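PDB 3P94: GDSL-like Lipase from Parabacteroides distasonis, which is a serine hydrolase of the GDSL (SGNH) family and probably cleaves ester bonds, perhaps those of lysophospholipids. Local coordinates for residues N30-G35 / V79-I84. Sequence-based numbering, arbitrary orientation.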
# COMPACT_ATOMS: atom_id res chain seq x y z
N ASN A 30 1.89 -2.14 -3.59
CA ASN A 30 3.09 -2.47 -4.33
C ASN A 30 3.54 -3.92 -4.04
O ASN A 30 2.69 -4.80 -3.85
CB ASN A 30 4.18 -1.46 -3.97
CG ASN A 30 4.42 -1.26 -2.48
OD1 ASN A 30 4.42 -2.21 -1.66
ND2 ASN A 30 4.64 -0.02 -2.09
N SER A 31 4.87 -4.16 -4.02
CA SER A 31 5.48 -5.48 -3.78
C SER A 31 5.16 -6.03 -2.37
O SER A 31 5.10 -7.25 -2.19
CB SER A 31 6.99 -5.42 -4.00
OG SER A 31 7.56 -4.25 -3.44
N ILE A 32 4.95 -5.15 -1.39
CA ILE A 32 4.60 -5.59 -0.03
C ILE A 32 3.19 -6.23 -0.04
O ILE A 32 3.00 -7.29 0.53
CB ILE A 32 4.75 -4.46 1.02
CG1 ILE A 32 6.26 -4.06 1.10
CG2 ILE A 32 4.24 -4.92 2.39
CD1 ILE A 32 6.55 -2.77 1.82
N THR A 33 2.24 -5.61 -0.75
CA THR A 33 0.89 -6.17 -0.88
C THR A 33 0.97 -7.40 -1.81
O THR A 33 0.37 -8.43 -1.50
CB THR A 33 -0.11 -5.10 -1.37
OG1 THR A 33 -0.09 -3.99 -0.46
CG2 THR A 33 -1.53 -5.63 -1.47
N ASP A 34 1.73 -7.31 -2.91
CA ASP A 34 1.89 -8.41 -3.88
C ASP A 34 2.59 -9.67 -3.26
O ASP A 34 2.35 -10.79 -3.70
CB ASP A 34 2.65 -7.95 -5.14
CG ASP A 34 2.31 -8.69 -6.42
OD1 ASP A 34 1.47 -9.62 -6.38
OD2 ASP A 34 2.86 -8.32 -7.48
N GLY A 35 3.41 -9.46 -2.23
CA GLY A 35 4.12 -10.55 -1.56
C GLY A 35 3.33 -11.24 -0.47
O GLY A 35 3.77 -12.26 0.08
N VAL A 79 -7.67 -0.24 1.34
CA VAL A 79 -6.51 -0.22 2.22
C VAL A 79 -5.35 0.15 1.33
O VAL A 79 -5.05 -0.59 0.38
CB VAL A 79 -6.33 -1.57 2.97
CG1 VAL A 79 -5.00 -1.62 3.72
CG2 VAL A 79 -7.48 -1.81 3.94
N ILE A 80 -4.73 1.33 1.57
CA ILE A 80 -3.63 1.77 0.72
C ILE A 80 -2.29 1.71 1.46
O ILE A 80 -2.12 2.35 2.49
CB ILE A 80 -3.89 3.21 0.14
CG1 ILE A 80 -5.22 3.28 -0.65
CG2 ILE A 80 -2.69 3.69 -0.73
CD1 ILE A 80 -5.73 4.73 -0.95
N LEU A 81 -1.34 0.96 0.89
CA LEU A 81 0.03 0.88 1.37
C LEU A 81 0.91 1.15 0.16
O LEU A 81 1.07 0.29 -0.69
CB LEU A 81 0.34 -0.46 2.06
CG LEU A 81 1.82 -0.68 2.47
CD1 LEU A 81 2.30 0.37 3.48
CD2 LEU A 81 2.00 -2.06 3.06
N ALA A 82 1.41 2.39 0.06
CA ALA A 82 2.17 2.84 -1.10
C ALA A 82 3.13 3.98 -0.78
O ALA A 82 2.93 4.71 0.18
CB ALA A 82 1.18 3.31 -2.17
N GLY A 83 4.15 4.13 -1.62
CA GLY A 83 5.13 5.19 -1.49
C GLY A 83 6.58 4.76 -1.43
O GLY A 83 7.46 5.55 -1.78
N ILE A 84 6.86 3.51 -0.97
CA ILE A 84 8.25 3.06 -0.85
C ILE A 84 8.95 3.00 -2.23
O ILE A 84 10.13 3.36 -2.31
CB ILE A 84 8.41 1.73 -0.06
CG1 ILE A 84 9.87 1.53 0.41
CG2 ILE A 84 7.96 0.49 -0.85
CD1 ILE A 84 10.42 2.58 1.36
O HOH W 1 4.96 1.39 0.26
O HOH W 2 5.22 2.11 -3.67
O HOH W 3 1.97 -2.38 -0.64
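The side-chain amide of Asn30 faces Leu81 and Ile84, and waters carry the polar side of this contact. Water 3 donates to Leu81 O at 2.8 Å and to Asn30 OD1 at 2.7 Å. It accepts from Asn30 N and from Thr33 OG1. Four bonds therefore fix one buried water between the short helix and the strand end. Two further waters hang on the amide nitrogen. Asn30 ND2 donates to water 2 at 2.7 Å and to water 1 at 2.8 Å. Water 2 also accepts from Gly83 N, and water 1 from Ile84 N. No direct hydrogen bond crosses between 30-35 and 79-84.

Asn30 is also the N-cap of the short helix 31-34: OD1 accepts from Ile32 N at 3.0 Å, and Ile32 N lies 16° from the plane of the Asn30 side-chain carbonyl. Its CG lies between the backbone N and carbonyl carbon (chi1 51°), and chi2 (41°) then turns OD1 toward Ile32 N and ND2 toward 82-84. Replacing Asn30 by an alanine is likely to leave Ile32 N uncapped and waters 1 and 2 without their shared donor.

The Ile84 methyl CG2 rests against the amide nitrogen, Asn30 ND2, at 3.6 Å. The apolar contacts are few. Ile32 CG2 rests on Leu81 CD2 at 3.7 Å, the two side chains crossing at about a right angle. Ile84 CG2 lies more loosely by Ile32 CD1.

In the modelled conformer Ser31 OG is hydrogen-bonded to His182 NE2, consistent with a Ser-His-Asp triad completed by Asp179, so Asn30 sits directly before the probable nucleophile. The contact joins the short helix following strand 23-29 to the end of the adjacent parallel strand 75-81 in the flavodoxin-like sheet. Met62 of helix 59-71 packs on Asn30 and Ala82, while Met191 of helix 185-202 meets Ile32 and Leu81.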